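Side-chain contacts in type IV pilus assembly protein PilC (Thermus thermophilus, PDB 2WHN), which is an inner-membrane component of the type IV pilus machinery, thought to control pilus assembly and disassembly and to position the PilB ATPase: residues 12-17 with 43-48; 19-24 with 37-42; 56-61 with 69-74. All coordinates share one frame; numbering follows the deposited sequence.

Contact 1: residues 12-17 with 43-48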
loop_
_atom_site.group_PDB
_atom_site.type_symbol
_atom_site.label_atom_id
_atom_site.label_comp_id
_atom_site.label_asym_id
_atom_site.label_seq_id
_atom_site.Cartn_x
_atom_site.Cartn_y
_atom_site.Cartn_z
ATOM N N LEU A 12 11.123 3.831 1.630
ATOM C CA LEU A 12 10.994 3.337 0.270
ATOM C C LEU A 12 10.932 1.815 0.263
ATOM O O LEU A 12 10.125 1.224 -0.455
ATOM C CB LEU A 12 12.172 3.814 -0.588
ATOM C CG LEU A 12 12.238 3.242 -2.007
ATOM C CD1 LEU A 12 10.998 3.621 -2.801
ATOM C CD2 LEU A 12 13.501 3.705 -2.728
ATOM N N LYS A 13 11.805 1.184 1.040
ATOM C CA LYS A 13 11.825 -0.269 1.123
ATOM C C LYS A 13 10.472 -0.797 1.589
ATOM O O LYS A 13 9.887 -1.672 0.949
ATOM C CB LYS A 13 12.934 -0.757 2.058
ATOM C CG LYS A 13 13.339 -2.204 1.808
ATOM C CD LYS A 13 14.395 -2.679 2.793
ATOM C CE LYS A 13 13.892 -2.584 4.227
ATOM N NZ LYS A 13 12.480 -3.046 4.356
ATOM N N ASP A 14 9.957 -0.225 2.672
ATOM C CA ASP A 14 8.676 -0.652 3.229
ATOM C C ASP A 14 7.571 -0.580 2.177
ATOM O O ASP A 14 6.760 -1.498 2.051
ATOM C CB ASP A 14 8.305 0.205 4.436
ATOM C CG ASP A 14 9.391 0.215 5.499
ATOM O OD1 ASP A 14 9.415 -0.711 6.339
ATOM O OD2 ASP A 14 10.219 1.150 5.496
ATOM N N LEU A 15 7.548 0.513 1.421
ATOM C CA LEU A 15 6.523 0.716 0.405
ATOM C C LEU A 15 6.682 -0.239 -0.775
ATOM O O LEU A 15 5.695 -0.748 -1.308
ATOM C CB LEU A 15 6.512 2.170 -0.079
ATOM C CG LEU A 15 5.418 2.495 -1.100
ATOM C CD1 LEU A 15 4.032 2.255 -0.495
ATOM C CD2 LEU A 15 5.545 3.925 -1.588
ATOM N N ALA A 16 7.924 -0.481 -1.182
ATOM C CA ALA A 16 8.202 -1.426 -2.260
ATOM C C ALA A 16 7.744 -2.839 -1.904
ATOM O O ALA A 16 7.124 -3.523 -2.717
ATOM C CB ALA A 16 9.682 -1.418 -2.611
ATOM N N ILE A 17 8.070 -3.277 -0.691
ATOM C CA ILE A 17 7.667 -4.598 -0.216
ATOM C C ILE A 17 6.147 -4.726 -0.170
ATOM O O ILE A 17 5.569 -5.637 -0.773
ATOM C CB ILE A 17 8.278 -4.902 1.172
ATOM C CG1 ILE A 17 9.794 -5.035 1.055
ATOM C CG2 ILE A 17 7.678 -6.172 1.765
ATOM C CD1 ILE A 17 10.498 -5.229 2.380
ATOM N N THR A 43 3.726 -7.033 7.822
ATOM C CA THR A 43 4.423 -5.769 7.613
ATOM C C THR A 43 5.373 -5.461 8.774
ATOM O O THR A 43 4.978 -5.515 9.939
ATOM C CB THR A 43 3.427 -4.616 7.433
ATOM O OG1 THR A 43 2.611 -4.870 6.282
ATOM C CG2 THR A 43 4.161 -3.297 7.247
ATOM N N GLU A 44 6.628 -5.155 8.450
ATOM C CA GLU A 44 7.688 -5.102 9.458
ATOM C C GLU A 44 7.691 -3.791 10.240
ATOM O O GLU A 44 7.888 -3.785 11.455
ATOM C CB GLU A 44 9.059 -5.329 8.816
ATOM C CG GLU A 44 10.064 -5.994 9.742
ATOM C CD GLU A 44 11.454 -5.389 9.642
ATOM O OE1 GLU A 44 11.816 -4.898 8.550
ATOM O OE2 GLU A 44 12.188 -5.410 10.656
ATOM N N ASN A 45 7.518 -2.680 9.531
ATOM C CA ASN A 45 7.513 -1.362 10.156
ATOM C C ASN A 45 6.228 -1.103 10.942
ATOM O O ASN A 45 5.135 -1.136 10.383
ATOM C CB ASN A 45 7.711 -0.275 9.097
ATOM C CG ASN A 45 7.749 1.119 9.692
ATOM O OD1 ASN A 45 8.805 1.600 10.104
ATOM N ND2 ASN A 45 6.599 1.783 9.722
ATOM N N ARG A 46 6.366 -0.827 12.236
ATOM C CA ARG A 46 5.211 -0.710 13.127
ATOM C C ARG A 46 4.260 0.399 12.703
ATOM O O ARG A 46 3.040 0.269 12.835
ATOM C CB ARG A 46 5.659 -0.465 14.569
ATOM C CG ARG A 46 4.506 -0.414 15.562
ATOM C CD ARG A 46 4.904 0.283 16.853
ATOM N NE ARG A 46 4.788 1.736 16.754
ATOM C CZ ARG A 46 3.654 2.410 16.925
ATOM N NH1 ARG A 46 2.528 1.765 17.198
ATOM N NH2 ARG A 46 3.644 3.731 16.821
ATOM N N LYS A 47 4.829 1.519 12.269
ATOM C CA LYS A 47 4.037 2.659 11.839
ATOM C C LYS A 47 3.302 2.370 10.533
ATOM O O LYS A 47 2.153 2.785 10.350
ATOM C CB LYS A 47 4.919 3.899 11.693
ATOM C CG LYS A 47 4.142 5.203 11.668
ATOM C CD LYS A 47 4.843 6.279 12.494
ATOM C CE LYS A 47 3.887 7.409 12.845
ATOM N NZ LYS A 47 4.504 8.377 13.806
ATOM N N PHE A 48 3.954 1.641 9.632
ATOM C CA PHE A 48 3.295 1.212 8.405
ATOM C C PHE A 48 2.196 0.203 8.707
ATOM O O PHE A 48 1.129 0.241 8.092
ATOM C CB PHE A 48 4.297 0.627 7.410
ATOM C CG PHE A 48 3.826 0.674 5.980
ATOM C CD1 PHE A 48 2.820 1.550 5.595
ATOM C CD2 PHE A 48 4.420 -0.119 5.015
ATOM C CE1 PHE A 48 2.390 1.601 4.277
ATOM C CE2 PHE A 48 4.013 -0.051 3.690
ATOM C CZ PHE A 48 2.997 0.802 3.321
HETATM O O HOH W 1 7.224 -2.121 6.542
#

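Contact 2: residues 19-24 with 37-42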
loop_
_atom_site.group_PDB
_atom_site.type_symbol
_atom_site.label_atom_id
_atom_site.label_comp_id
_atom_site.label_asym_id
_atom_site.label_seq_id
_atom_site.Cartn_x
_atom_site.Cartn_y
_atom_site.Cartn_z
ATOM N N SER A 19 3.929 -3.046 -1.815
ATOM C CA SER A 19 3.381 -2.981 -3.168
ATOM C C SER A 19 3.560 -4.305 -3.911
ATOM O O SER A 19 2.662 -4.751 -4.620
ATOM C CB SER A 19 4.033 -1.841 -3.962
ATOM O OG SER A 19 3.788 -0.579 -3.360
ATOM N N ARG A 20 4.735 -4.913 -3.766
ATOM C CA ARG A 20 4.993 -6.231 -4.343
ATOM C C ARG A 20 4.075 -7.313 -3.757
ATOM O O ARG A 20 3.486 -8.113 -4.490
ATOM C CB ARG A 20 6.462 -6.618 -4.157
ATOM C CG ARG A 20 6.820 -7.967 -4.768
ATOM C CD ARG A 20 6.302 -8.060 -6.200
ATOM N NE ARG A 20 7.022 -7.151 -7.087
ATOM C CZ ARG A 20 6.623 -6.822 -8.312
ATOM N NH1 ARG A 20 5.498 -7.327 -8.810
ATOM N NH2 ARG A 20 7.354 -5.988 -9.043
ATOM N N GLN A 21 3.964 -7.341 -2.433
ATOM C CA GLN A 21 3.093 -8.298 -1.753
ATOM C C GLN A 21 1.665 -8.222 -2.269
ATOM O O GLN A 21 1.046 -9.245 -2.574
ATOM C CB GLN A 21 3.104 -8.052 -0.245
ATOM C CG GLN A 21 4.408 -8.436 0.441
ATOM C CD GLN A 21 4.466 -7.948 1.874
ATOM O OE1 GLN A 21 3.812 -6.967 2.235
ATOM N NE2 GLN A 21 5.225 -8.650 2.708
ATOM N N LEU A 22 1.130 -7.007 -2.321
ATOM C CA LEU A 22 -0.235 -6.802 -2.768
ATOM C C LEU A 22 -0.377 -7.181 -4.240
ATOM O O LEU A 22 -1.294 -7.909 -4.610
ATOM C CB LEU A 22 -0.665 -5.351 -2.531
ATOM C CG LEU A 22 -2.114 -4.996 -2.875
ATOM C CD1 LEU A 22 -3.097 -5.917 -2.145
ATOM C CD2 LEU A 22 -2.408 -3.531 -2.569
ATOM N N ALA A 23 0.562 -6.720 -5.067
ATOM C CA ALA A 23 0.634 -7.121 -6.471
ATOM C C ALA A 23 0.540 -8.636 -6.621
ATOM O O ALA A 23 -0.154 -9.145 -7.502
ATOM C CB ALA A 23 1.940 -6.622 -7.098
ATOM N N THR A 24 1.341 -9.337 -5.833
ATOM C CA THR A 24 1.449 -10.786 -5.927
ATOM C C THR A 24 0.121 -11.447 -5.565
ATOM O O THR A 24 -0.387 -12.281 -6.309
ATOM C CB THR A 24 2.581 -11.308 -5.018
ATOM O OG1 THR A 24 3.843 -10.978 -5.613
ATOM C CG2 THR A 24 2.491 -12.823 -4.833
ATOM N N ALA A 37 -5.560 -8.089 4.802
ATOM C CA ALA A 37 -5.551 -8.776 6.090
ATOM C C ALA A 37 -4.281 -9.599 6.289
ATOM O O ALA A 37 -3.757 -9.698 7.402
ATOM C CB ALA A 37 -6.785 -9.656 6.235
ATOM N N ILE A 38 -3.799 -10.204 5.207
ATOM C CA ILE A 38 -2.559 -10.972 5.242
ATOM C C ILE A 38 -1.369 -10.032 5.382
ATOM O O ILE A 38 -0.452 -10.289 6.167
ATOM C CB ILE A 38 -2.385 -11.811 3.960
ATOM C CG1 ILE A 38 -3.355 -12.993 3.955
ATOM C CG2 ILE A 38 -0.941 -12.276 3.811
ATOM C CD1 ILE A 38 -3.898 -13.326 2.576
ATOM N N LEU A 39 -1.412 -8.930 4.635
ATOM C CA LEU A 39 -0.333 -7.950 4.616
ATOM C C LEU A 39 -0.165 -7.264 5.961
ATOM O O LEU A 39 0.955 -6.971 6.379
ATOM C CB LEU A 39 -0.588 -6.890 3.540
ATOM C CG LEU A 39 -0.114 -7.294 2.152
ATOM C CD1 LEU A 39 -0.235 -6.136 1.181
ATOM C CD2 LEU A 39 1.316 -7.811 2.230
ATOM N N GLU A 40 -1.289 -6.924 6.581
ATOM C CA GLU A 40 -1.288 -6.196 7.842
ATOM C C GLU A 40 -0.668 -7.037 8.951
ATOM O O GLU A 40 -0.384 -6.535 10.036
ATOM C CB GLU A 40 -2.712 -5.786 8.230
ATOM C CG GLU A 40 -3.481 -6.860 8.988
ATOM C CD GLU A 40 -4.886 -6.422 9.369
ATOM O OE1 GLU A 40 -5.180 -5.211 9.292
ATOM O OE2 GLU A 40 -5.694 -7.294 9.762
ATOM N N ARG A 41 -0.470 -8.321 8.676
ATOM C CA ARG A 41 0.161 -9.214 9.642
ATOM C C ARG A 41 1.626 -9.459 9.303
ATOM O O ARG A 41 2.392 -9.911 10.149
ATOM C CB ARG A 41 -0.592 -10.544 9.733
ATOM C CG ARG A 41 -1.817 -10.502 10.632
ATOM C CD ARG A 41 -2.310 -11.900 10.973
ATOM N NE ARG A 41 -2.673 -12.655 9.777
ATOM C CZ ARG A 41 -3.770 -12.436 9.061
ATOM N NH1 ARG A 41 -4.617 -11.479 9.418
ATOM N NH2 ARG A 41 -4.021 -13.169 7.984
ATOM N N GLN A 42 2.018 -9.148 8.070
ATOM C CA GLN A 42 3.377 -9.430 7.615
ATOM C C GLN A 42 4.162 -8.163 7.279
ATOM O O GLN A 42 5.145 -8.210 6.538
ATOM C CB GLN A 42 3.366 -10.386 6.418
ATOM C CG GLN A 42 2.511 -11.626 6.629
ATOM C CD GLN A 42 2.809 -12.729 5.629
ATOM O OE1 GLN A 42 3.892 -12.781 5.049
ATOM N NE2 GLN A 42 1.852 -13.634 5.443
#

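Contact 3: residues 56-61 with 69-74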
loop_
_atom_site.group_PDB
_atom_site.type_symbol
_atom_site.label_atom_id
_atom_site.label_comp_id
_atom_site.label_asym_id
_atom_site.label_seq_id
_atom_site.Cartn_x
_atom_site.Cartn_y
_atom_site.Cartn_z
ATOM N N ARG A 56 -7.190 -0.918 5.893
ATOM C CA ARG A 56 -8.052 -2.091 5.785
ATOM C C ARG A 56 -9.390 -1.867 6.486
ATOM O O ARG A 56 -10.435 -2.288 5.997
ATOM C CB ARG A 56 -7.358 -3.323 6.370
ATOM C CG ARG A 56 -8.236 -4.564 6.405
ATOM C CD ARG A 56 -7.433 -5.784 6.813
ATOM N NE ARG A 56 -8.264 -6.810 7.435
ATOM C CZ ARG A 56 -8.896 -6.659 8.596
ATOM N NH1 ARG A 56 -8.825 -5.507 9.248
ATOM N NH2 ARG A 56 -9.611 -7.659 9.098
ATOM N N THR A 57 -9.338 -1.253 7.661
ATOM C CA THR A 57 -10.545 -0.889 8.396
ATOM C C THR A 57 -11.437 0.014 7.554
ATOM O O THR A 57 -12.644 -0.194 7.472
ATOM C CB THR A 57 -10.193 -0.154 9.698
ATOM O OG1 THR A 57 -9.268 -0.945 10.452
ATOM C CG2 THR A 57 -11.446 0.095 10.535
ATOM N N ASP A 58 -10.834 1.038 6.956
ATOM C CA ASP A 58 -11.563 1.989 6.130
ATOM C C ASP A 58 -12.236 1.294 4.955
ATOM O O ASP A 58 -13.411 1.534 4.681
ATOM C CB ASP A 58 -10.627 3.090 5.624
ATOM C CG ASP A 58 -10.264 4.092 6.710
ATOM O OD1 ASP A 58 -10.847 4.008 7.812
ATOM O OD2 ASP A 58 -9.408 4.968 6.458
ATOM N N VAL A 59 -11.486 0.438 4.264
ATOM C CA VAL A 59 -12.011 -0.265 3.092
ATOM C C VAL A 59 -13.102 -1.272 3.464
ATOM O O VAL A 59 -14.112 -1.405 2.767
ATOM C CB VAL A 59 -10.898 -0.994 2.317
ATOM C CG1 VAL A 59 -11.487 -1.734 1.133
ATOM C CG2 VAL A 59 -9.829 0.004 1.859
ATOM N N GLU A 60 -12.881 -2.007 4.545
ATOM C CA GLU A 60 -13.891 -2.939 5.023
ATOM C C GLU A 60 -15.208 -2.217 5.340
ATOM O O GLU A 60 -16.281 -2.800 5.233
ATOM C CB GLU A 60 -13.386 -3.701 6.251
ATOM C CG GLU A 60 -14.259 -4.887 6.636
ATOM C CD GLU A 60 -13.653 -5.714 7.754
ATOM O OE1 GLU A 60 -12.784 -6.569 7.471
ATOM O OE2 GLU A 60 -14.039 -5.503 8.918
ATOM N N GLY A 61 -15.113 -0.946 5.720
ATOM C CA GLY A 61 -16.294 -0.139 6.036
ATOM C C GLY A 61 -17.005 0.400 4.803
ATOM O O GLY A 61 -18.102 0.951 4.902
ATOM N N LEU A 69 -5.978 5.171 1.081
ATOM C CA LEU A 69 -4.563 5.479 0.881
ATOM C C LEU A 69 -4.280 6.972 1.016
ATOM O O LEU A 69 -3.252 7.374 1.567
ATOM C CB LEU A 69 -4.090 5.000 -0.492
ATOM C CG LEU A 69 -4.320 3.530 -0.852
ATOM C CD1 LEU A 69 -3.805 3.239 -2.254
ATOM C CD2 LEU A 69 -3.667 2.612 0.166
ATOM N N SER A 70 -5.164 7.792 0.455
ATOM C CA SER A 70 -4.895 9.220 0.331
ATOM C C SER A 70 -4.792 9.878 1.701
ATOM O O SER A 70 -4.363 11.026 1.816
ATOM C CB SER A 70 -5.974 9.907 -0.506
ATOM O OG SER A 70 -7.184 10.009 0.220
ATOM N N LYS A 71 -5.158 9.132 2.739
ATOM C CA LYS A 71 -5.081 9.627 4.107
ATOM C C LYS A 71 -3.653 9.615 4.641
ATOM O O LYS A 71 -3.387 10.141 5.721
ATOM C CB LYS A 71 -5.967 8.791 5.029
ATOM C CG LYS A 71 -7.442 9.128 4.954
ATOM C CD LYS A 71 -8.251 8.197 5.839
ATOM C CE LYS A 71 -9.662 8.715 6.045
ATOM N NZ LYS A 71 -10.397 7.902 7.054
ATOM N N HIS A 72 -2.743 8.990 3.903
ATOM C CA HIS A 72 -1.416 8.695 4.433
ATOM C C HIS A 72 -0.296 9.153 3.502
ATOM O O HIS A 72 -0.277 8.811 2.317
ATOM C CB HIS A 72 -1.290 7.203 4.745
ATOM C CG HIS A 72 -2.360 6.689 5.660
ATOM N ND1 HIS A 72 -2.295 6.823 7.031
ATOM C CD2 HIS A 72 -3.526 6.050 5.400
ATOM C CE1 HIS A 72 -3.374 6.291 7.575
ATOM N NE2 HIS A 72 -4.140 5.818 6.608
ATOM N N LYS A 73 0.656 9.893 4.062
ATOM C CA LYS A 73 1.653 10.610 3.273
ATOM C C LYS A 73 2.508 9.672 2.429
ATOM O O LYS A 73 2.974 10.045 1.351
ATOM C CB LYS A 73 2.552 11.452 4.184
ATOM C CG LYS A 73 1.832 12.591 4.891
ATOM C CD LYS A 73 2.391 12.836 6.296
ATOM C CE LYS A 73 3.907 12.684 6.340
ATOM N NZ LYS A 73 4.609 13.850 5.740
ATOM N N ILE A 74 2.736 8.463 2.927
ATOM C CA ILE A 74 3.624 7.520 2.248
ATOM C C ILE A 74 3.171 7.203 0.815
ATOM O O ILE A 74 3.974 6.797 -0.025
ATOM C CB ILE A 74 3.784 6.215 3.054
ATOM C CG1 ILE A 74 4.732 5.251 2.338
ATOM C CG2 ILE A 74 2.425 5.565 3.300
ATOM C CD1 ILE A 74 6.145 5.787 2.176
HETATM O O HOH W 2 -6.843 4.932 5.824
#

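Contact 1: residues 12-17 with 43-48
Asp14, in the first turn of helix 12-28, faces Asn45 and Phe48 at the start of helix 46-60. Glu44 OE1 is 4.6 Å from Lys13 NZ, opposite charges that are near but not in contact.

Asn45 is the N-cap residue of helix 46-60 and meets the aspartate most directly. Its CB lies 3.3 Å from Asp14 OD1, with the two side chains crossing at about a right angle. The backbone N of Asn45 donates to a water at 3.1 Å, and that water donates to Asp14 OD1 at 2.6 Å; one solvent molecule therefore bridges the helices at the cap. Asp14 OD2 is taken by the backbone N of Gly11. The carboxylate reaches both partners because its CG stands beside the backbone N (chi1 -55°).

Phe48 closes the contact with its ring. Its CE2 edge comes up to the carbonyl of Asp14, O to CE2 3.5 Å, with the oxygen near the ring plane, while CD2 touches Asp14 CB at 3.9 Å. Leu15 packs more loosely, CD1 to Phe48 CZ 4.2 Å.

Beyond the two segments, Phe18 meets Phe48 edge-to-face, Phe75 touches both Leu15 and Phe48, and Leu103 of helix 92-109 lies against Leu15. The contact thus joins helix 12-28 to helix 46-60, with helix 92-109 packed against the former.

Contact 2: residues 19-24 with 37-42
The contact belongs to the helical hairpin formed by helices 12-28 and 32-39 in the all-helical N-terminal domain of PilC, and Leu39 is the side chain that fills it, meeting Gln21 and Leu22. The region 17-39 is predicted to be one transmembrane helix, yet in this crystallised domain it is two helices with a break between them. The nearest CA atoms across the segments are Gln21 CA and Leu39 CA, 7.2 Å apart.

The isobutyl group of Leu39 divides its two methyls between neighbouring residues of the facing helix. CD1 is turned to Leu22, 3.8 Å from its CB, an ordinary apolar contact. CD2 faces the aliphatic stem of Gln21. The Gln21 chain, extended beyond CG (chi2 170°), sets both its stem and its amide alongside that methyl, and the two side chains meet at an oblique angle. The approach of the modelled amide oxygen to CD2 is too short to be trusted, so the exact placing of the Gln21 amide and the Leu39 CD2 methyl is doubtful. As modelled, Gln21 NE2 is 3.9 Å from Gln42 O, a proximity and not a bond.

The chain after the leucine is a type I beta turn from Leu39 to Gln42, closed by Gln42 N donating to Leu39 O at 3.0 Å. The same carbonyl also accepts from Thr43 OG1, which ties the turn to the residues that follow.

Around the pair, Phe18 and Met25 of helix 12-28 also touch Leu39. Leu22 of the first arm rests on Leu96 of helix 92-109, while Ala37 of the second arm and Glu40 just after it touch Arg56 and Lys53 of helix 46-60.

Contact 3: residues 56-61 with 69-74
Asp58 and Lys71 meet in a salt bridge with their side chains approaching from opposite directions, Lys71 NZ donating to Asp58 OD2 at 3.2 Å. The ammonium comes from above the carboxylate, 47° out of its plane, a tilted geometry in which charge probably matters more than bond direction. Lys71 gets there with a fully extended chain beyond CG, and its CD passes 3.5 Å from the same oxygen.

Asp58 OD2 has a second donor, a water at 2.6 Å. This water lies in the plane of the His72 imidazole, at its edge, 3.0 Å from NE2. OD1 of the aspartate is engaged by Gln54 NE2, through a weak hydrogen bond from the preceding turn of helix 46-60.

Behind the water, His72 is packed on Ile51, Gln54 and Val55, so its ring is lodged against the same helix that carries the aspartate. Met63 touches both Asp58 and Lys71.

With one oxygen drawing both the Lys71 ammonium and a donating water, the aspartate is probably stabilised as a carboxylate. Asp58 with Lys71 is the only residue pair within 4.5 Å and just 73 Å² is buried, so this surface link between the segments appears chiefly electrostatic.

In the fold
Contacts 1 and 2 are partly buried and share helix 12-28: contact 1 couples its beginning to helix 46-60, contact 2 a later turn to helix 32-39. Contact 3 is a surface contact, linking the far part of helix 46-60 to the chain after helix 65-70. Chemistry follows place. Contact 2 is mainly aliphatic, contact 1 mixes aromatic packing with a water bridge, and contact 3 rests on a direct salt bridge and a water. Contacts 1 and 3 touch through Ile74, whose CG2 is 4.1 Å from Phe48 CE1; contacts 2 and 3 meet in the long, weak ion pair of Glu40 with Arg56.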